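Local coordinates for Lin2118 protein (Listeria innocua, PDB 3OOU) that probably regulates transcription by binding specific DNA sequences, here represented by its C-terminal, AraC-type helix-turn-helix domain, at residues 80-85 with 89-94; 16-21 with 59-64. All blocks are in the same frame, centred on the assembly; numbering follows the deposited sequence. Where two conformers were deposited one is given.

Contact 1. Residues 80-85 with 89-94; sequences SGYTDM and YRQFKK
Tyr82 and Met85 meet Gln91 and Tyr89 where the turn of a helix-turn-helix motif runs into its second helix, 85-96. In AraC-type domains this second helix is the one expected to read DNA. Gly81, with positive phi, ends helix 73-79 in a Schellman motif.

Tyr82 has CG beside its backbone N and anti to its carbonyl carbon (chi1 -67°). Its bond to CB points toward 89-94. From there the ring meets that of Phe88, and the side chain also touches Arg58. At the tip, Tyr82 OH lies 3.9 Å from Gln91 CB; its hydrogen-bond partner is Asn55 ND2 of helix 50-68. The Tyr82 and Gln91 side chains cross at about a right angle, with ring and amide planes nearly parallel, 10° apart.

The first turn of the helix is bonded from Tyr89 N to Met85 O (2.9 Å, 160° at the hydrogen). Met85, a selenomethionine, packs back on helix 73-79. Asp84 is the N-cap: OD1 accepts from Tyr87 N. Asp84 OD2 stands 4.8 Å from Arg90 NH2, too far for direct contact. A water bridges them, donating to Asp84 OD2 at 2.7 Å and accepting from Arg90 NH2 at 2.9 Å, in the guanidinium plane.

Contact 2. Residues 16-21 with 59-64; sequences EHFSEG and VNYAKE
Phe18 and Tyr61 carry this contact from a type I beta turn, His17 to Glu20, and from helix 50-68, with their CA atoms 9.5 Å apart. The turn is closed by Glu20 N bonding to His17 O at 2.9 Å. Phe18 is its second residue, and its bond to CB points toward the helix.

Phe18 holds CG between its backbone N and carbonyl carbon (chi1 75°). Tyr61 has CG anti to its own N (chi1 -174°), which extends the ring out from the helix. One corner of the Phe18 ring comes down over a face of the tyrosine. Phe18 CZ lies 3.8 Å from Tyr61 CD1, and Phe18 CE1 lies 3.8 Å from Tyr61 CG. The contact is offset toward the rim on the CB side. The ring planes are 56° apart and the centroids 5.2 Å, so this is an oblique aromatic pair. The contact is purely apolar.

Around the pair, Phe18 also meets Tyr57 of helix 50-68 edge-to-face, and its carbonyl O accepts from Arg58 NE. The turn that follows helix 6-17 is thus packed on the long helix 50-68. On the same helix, Val59 packs on Phe92 of helix 85-96.

Contacts 1 and 2 have centres 10 Å apart and touch through helix 50-68. Ser80 OG of the 80-85 loop packs 3.4 Å from Ala62 CB and 3.6 Å from Tyr61 CD2. Tyr61 therefore meets both the 16-21 turn and the 80-85 loop. Two residues before Tyr61, Val59 CG2 lies 3.6 Å from Tyr82 OH and 3.7 Å from Gln91 O, touching both segments of contact 1. Contact 2 ties the N-terminal part of the chain to helix 50-68, and contact 1 joins the 80-85 loop to helix 85-96, beside helix 50-68. No DNA is bound, so their relation to a DNA site can only be inferred from the family.

Contact 1. Residues 80-85 with 89-94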
loop_
_atom_site.group_PDB
_atom_site.type_symbol
_atom_site.label_atom_id
_atom_site.label_comp_id
_atom_site.label_asym_id
_atom_site.label_seq_id
_atom_site.Cartn_x
_atom_site.Cartn_y
_atom_site.Cartn_z
ATOM N N SER A 80 8.276 0.029 2.357
ATOM C CA SER A 80 6.830 0.216 2.400
ATOM C C SER A 80 6.135 -0.389 1.179
ATOM O O SER A 80 4.910 -0.366 1.086
ATOM C CB SER A 80 6.493 1.705 2.514
ATOM O OG SER A 80 7.172 2.282 3.621
ATOM N N GLY A 81 6.921 -0.927 0.251
ATOM C CA GLY A 81 6.377 -1.561 -0.944
ATOM C C GLY A 81 6.393 -0.741 -2.221
ATOM O O GLY A 81 5.682 -1.075 -3.174
ATOM N N TYR A 82 7.198 0.322 -2.255
ATOM C CA TYR A 82 7.318 1.168 -3.454
ATOM C C TYR A 82 8.668 1.033 -4.124
ATOM O O TYR A 82 9.709 1.120 -3.466
ATOM C CB TYR A 82 7.102 2.642 -3.116
ATOM C CG TYR A 82 5.699 2.945 -2.674
ATOM C CD1 TYR A 82 4.706 3.275 -3.603
ATOM C CD2 TYR A 82 5.353 2.863 -1.334
ATOM C CE1 TYR A 82 3.397 3.534 -3.187
ATOM C CE2 TYR A 82 4.068 3.123 -0.909
ATOM C CZ TYR A 82 3.091 3.452 -1.829
ATOM O OH TYR A 82 1.821 3.701 -1.369
ATOM N N THR A 83 8.641 0.855 -5.440
ATOM C CA THR A 83 9.860 0.865 -6.245
ATOM C C THR A 83 9.895 2.069 -7.187
ATOM O O THR A 83 10.951 2.415 -7.723
ATOM C CB THR A 83 10.011 -0.430 -7.062
ATOM O OG1 THR A 83 8.887 -0.583 -7.931
ATOM C CG2 THR A 83 10.111 -1.642 -6.138
ATOM N N ASP A 84 8.732 2.681 -7.402
ATOM C CA ASP A 84 8.590 3.855 -8.267
ATOM C C ASP A 84 8.477 5.077 -7.356
ATOM O O ASP A 84 7.449 5.290 -6.708
ATOM C CB ASP A 84 7.344 3.678 -9.154
ATOM C CG ASP A 84 7.043 4.890 -10.045
ATOM O OD1 ASP A 84 7.519 6.015 -9.779
ATOM O OD2 ASP A 84 6.277 4.701 -11.019
HETATM N N MSE A 85 9.549 5.864 -7.299
HETATM C CA MSE A 85 9.639 6.966 -6.347
HETATM C C MSE A 85 8.714 8.150 -6.661
HETATM O O MSE A 85 8.212 8.801 -5.743
HETATM C CB MSE A 85 11.091 7.410 -6.175
HETATM C CG MSE A 85 11.949 6.370 -5.458
HETATM SE SE MSE A 85 11.177 5.813 -3.755
HETATM C CE MSE A 85 11.164 7.540 -2.868
ATOM N N TYR A 89 5.846 9.337 -4.099
ATOM C CA TYR A 89 5.696 10.754 -3.800
ATOM C C TYR A 89 4.239 11.210 -3.946
ATOM O O TYR A 89 3.695 11.857 -3.045
ATOM C CB TYR A 89 6.623 11.563 -4.704
ATOM C CG TYR A 89 6.812 12.997 -4.289
ATOM C CD1 TYR A 89 7.638 13.334 -3.212
ATOM C CD2 TYR A 89 6.189 14.024 -4.991
ATOM C CE1 TYR A 89 7.816 14.658 -2.832
ATOM C CE2 TYR A 89 6.362 15.351 -4.622
ATOM C CZ TYR A 89 7.172 15.660 -3.543
ATOM O OH TYR A 89 7.343 16.978 -3.195
ATOM N N ARG A 90 3.611 10.842 -5.060
ATOM C CA ARG A 90 2.202 11.180 -5.312
ATOM C C ARG A 90 1.281 10.547 -4.275
ATOM O O ARG A 90 0.396 11.205 -3.717
ATOM C CB ARG A 90 1.768 10.721 -6.707
ATOM C CG ARG A 90 2.249 11.587 -7.851
ATOM C CD ARG A 90 1.540 11.241 -9.160
ATOM N NE ARG A 90 1.811 9.878 -9.625
ATOM C CZ ARG A 90 2.883 9.510 -10.326
ATOM N NH1 ARG A 90 3.818 10.395 -10.655
ATOM N NH2 ARG A 90 3.021 8.246 -10.699
ATOM N N GLN A 91 1.508 9.264 -4.009
ATOM C CA GLN A 91 0.643 8.509 -3.112
ATOM C C GLN A 91 0.734 8.948 -1.655
ATOM O O GLN A 91 -0.281 8.996 -0.956
ATOM C CB GLN A 91 0.916 7.008 -3.260
ATOM C CG GLN A 91 0.445 6.434 -4.598
ATOM C CD GLN A 91 -1.040 6.646 -4.840
ATOM O OE1 GLN A 91 -1.856 6.520 -3.926
ATOM N NE2 GLN A 91 -1.393 6.979 -6.076
ATOM N N PHE A 92 1.941 9.276 -1.202
ATOM C CA PHE A 92 2.132 9.769 0.159
ATOM C C PHE A 92 1.389 11.095 0.338
ATOM O O PHE A 92 0.692 11.291 1.336
ATOM C CB PHE A 92 3.620 9.938 0.491
ATOM C CG PHE A 92 3.897 10.104 1.960
ATOM C CD1 PHE A 92 4.254 9.011 2.739
ATOM C CD2 PHE A 92 3.790 11.355 2.573
ATOM C CE1 PHE A 92 4.509 9.158 4.108
ATOM C CE2 PHE A 92 4.034 11.501 3.939
ATOM C CZ PHE A 92 4.401 10.406 4.703
ATOM N N LYS A 93 1.527 11.986 -0.644
ATOM C CA LYS A 93 0.833 13.276 -0.619
ATOM C C LYS A 93 -0.681 13.083 -0.583
ATOM O O LYS A 93 -1.380 13.751 0.183
ATOM C CB LYS A 93 1.248 14.128 -1.827
ATOM C CG LYS A 93 0.508 15.462 -1.989
ATOM C CD LYS A 93 0.816 16.434 -0.862
ATOM C CE LYS A 93 0.038 17.731 -1.038
ATOM N NZ LYS A 93 0.298 18.688 0.067
ATOM N N LYS A 94 -1.174 12.163 -1.408
ATOM C CA LYS A 94 -2.605 11.870 -1.493
ATOM C C LYS A 94 -3.189 11.407 -0.154
ATOM O O LYS A 94 -4.270 11.852 0.251
ATOM C CB LYS A 94 -2.866 10.835 -2.591
ATOM C CG LYS A 94 -4.322 10.409 -2.736
ATOM C CD LYS A 94 -4.501 9.372 -3.827
ATOM C CE LYS A 94 -5.973 9.051 -4.025
ATOM N NZ LYS A 94 -6.173 7.864 -4.890
HETATM O O HOH W 1 5.202 6.970 -12.072
#

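Contact 2. Residues 16-21 with 59-64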
loop_
_atom_site.group_PDB
_atom_site.type_symbol
_atom_site.label_atom_id
_atom_site.label_comp_id
_atom_site.label_asym_id
_atom_site.label_seq_id
_atom_site.Cartn_x
_atom_site.Cartn_y
_atom_site.Cartn_z
ATOM N N GLU A 16 0.334 -9.455 5.596
ATOM C CA GLU A 16 1.520 -10.316 5.599
ATOM C C GLU A 16 2.561 -9.926 4.555
ATOM O O GLU A 16 3.755 -10.193 4.731
ATOM C CB GLU A 16 1.122 -11.772 5.341
ATOM C CG GLU A 16 -0.103 -12.250 6.093
ATOM C CD GLU A 16 0.232 -13.101 7.296
ATOM O OE1 GLU A 16 1.428 -13.215 7.647
ATOM O OE2 GLU A 16 -0.713 -13.666 7.890
ATOM N N HIS A 17 2.109 -9.318 3.460
ATOM C CA HIS A 17 2.950 -9.175 2.278
ATOM C C HIS A 17 2.983 -7.764 1.678
ATOM O O HIS A 17 3.483 -7.580 0.569
ATOM C CB HIS A 17 2.506 -10.183 1.207
ATOM C CG HIS A 17 2.552 -11.611 1.661
ATOM N ND1 HIS A 17 3.734 -12.281 1.883
ATOM C CD2 HIS A 17 1.563 -12.493 1.930
ATOM C CE1 HIS A 17 3.471 -13.517 2.273
ATOM N NE2 HIS A 17 2.160 -13.672 2.305
ATOM N N PHE A 18 2.476 -6.769 2.405
ATOM C CA PHE A 18 2.324 -5.413 1.845
ATOM C C PHE A 18 3.605 -4.815 1.249
ATOM O O PHE A 18 3.537 -3.985 0.337
ATOM C CB PHE A 18 1.707 -4.449 2.873
ATOM C CG PHE A 18 2.656 -4.026 3.957
ATOM C CD1 PHE A 18 3.407 -2.857 3.821
ATOM C CD2 PHE A 18 2.812 -4.794 5.110
ATOM C CE1 PHE A 18 4.298 -2.466 4.812
ATOM C CE2 PHE A 18 3.693 -4.408 6.110
ATOM C CZ PHE A 18 4.440 -3.240 5.963
ATOM N N SER A 19 4.767 -5.225 1.756
ATOM C CA SER A 19 6.036 -4.666 1.284
ATOM C C SER A 19 6.574 -5.303 0.002
ATOM O O SER A 19 7.525 -4.794 -0.595
ATOM C CB SER A 19 7.101 -4.699 2.387
ATOM O OG SER A 19 7.726 -5.965 2.460
ATOM N N GLU A 20 5.969 -6.414 -0.418
ATOM C CA GLU A 20 6.409 -7.044 -1.659
ATOM C C GLU A 20 5.568 -6.586 -2.836
ATOM O O GLU A 20 4.533 -5.937 -2.662
ATOM C CB GLU A 20 6.466 -8.573 -1.552
ATOM C CG GLU A 20 5.213 -9.241 -1.054
ATOM C CD GLU A 20 5.421 -10.718 -0.800
ATOM O OE1 GLU A 20 5.595 -11.108 0.374
ATOM O OE2 GLU A 20 5.428 -11.487 -1.782
ATOM N N GLY A 21 6.051 -6.875 -4.043
ATOM C CA GLY A 21 5.333 -6.522 -5.256
ATOM C C GLY A 21 3.991 -7.225 -5.220
ATOM O O GLY A 21 3.915 -8.445 -5.036
ATOM N N VAL A 59 1.224 3.680 2.815
ATOM C CA VAL A 59 1.567 5.030 3.260
ATOM C C VAL A 59 1.487 5.128 4.784
ATOM O O VAL A 59 2.315 5.793 5.406
ATOM C CB VAL A 59 0.710 6.110 2.550
ATOM C CG1 VAL A 59 0.859 7.468 3.226
ATOM C CG2 VAL A 59 1.108 6.210 1.082
ATOM N N ASN A 60 0.520 4.440 5.389
ATOM C CA ASN A 60 0.431 4.439 6.851
ATOM C C ASN A 60 1.665 3.841 7.509
ATOM O O ASN A 60 2.109 4.328 8.541
ATOM C CB ASN A 60 -0.853 3.774 7.344
ATOM C CG ASN A 60 -2.054 4.696 7.234
ATOM O OD1 ASN A 60 -1.906 5.917 7.129
ATOM N ND2 ASN A 60 -3.244 4.119 7.244
ATOM N N TYR A 61 2.234 2.808 6.897
ATOM C CA TYR A 61 3.501 2.277 7.369
ATOM C C TYR A 61 4.631 3.292 7.182
ATOM O O TYR A 61 5.390 3.564 8.116
ATOM C CB TYR A 61 3.853 0.971 6.652
ATOM C CG TYR A 61 5.094 0.338 7.227
ATOM C CD1 TYR A 61 5.010 -0.403 8.399
ATOM C CD2 TYR A 61 6.342 0.495 6.626
ATOM C CE1 TYR A 61 6.107 -0.984 8.962
ATOM C CE2 TYR A 61 7.481 -0.099 7.198
ATOM C CZ TYR A 61 7.334 -0.841 8.374
ATOM O OH TYR A 61 8.386 -1.462 9.006
ATOM N N ALA A 62 4.729 3.847 5.974
ATOM C CA ALA A 62 5.808 4.771 5.621
ATOM C C ALA A 62 5.853 5.961 6.561
ATOM O O ALA A 62 6.933 6.378 6.983
ATOM C CB ALA A 62 5.657 5.243 4.176
ATOM N N LYS A 63 4.684 6.501 6.890
ATOM C CA LYS A 63 4.623 7.707 7.708
ATOM C C LYS A 63 5.113 7.461 9.137
ATOM O O LYS A 63 5.689 8.356 9.752
ATOM C CB LYS A 63 3.236 8.357 7.657
ATOM C CG LYS A 63 2.163 7.732 8.515
ATOM C CD LYS A 63 0.816 8.353 8.180
ATOM C CE LYS A 63 -0.257 7.972 9.177
ATOM N NZ LYS A 63 -1.592 8.458 8.709
ATOM N N GLU A 64 4.910 6.246 9.648
ATOM C CA GLU A 64 5.435 5.924 10.963
ATOM C C GLU A 64 6.937 5.652 10.884
ATOM O O GLU A 64 7.686 6.096 11.752
ATOM C CB GLU A 64 4.675 4.755 11.591
ATOM C CG GLU A 64 5.097 4.447 13.017
ATOM C CD GLU A 64 4.771 5.548 14.003
ATOM O OE1 GLU A 64 4.087 6.523 13.630
ATOM O OE2 GLU A 64 5.198 5.426 15.167
#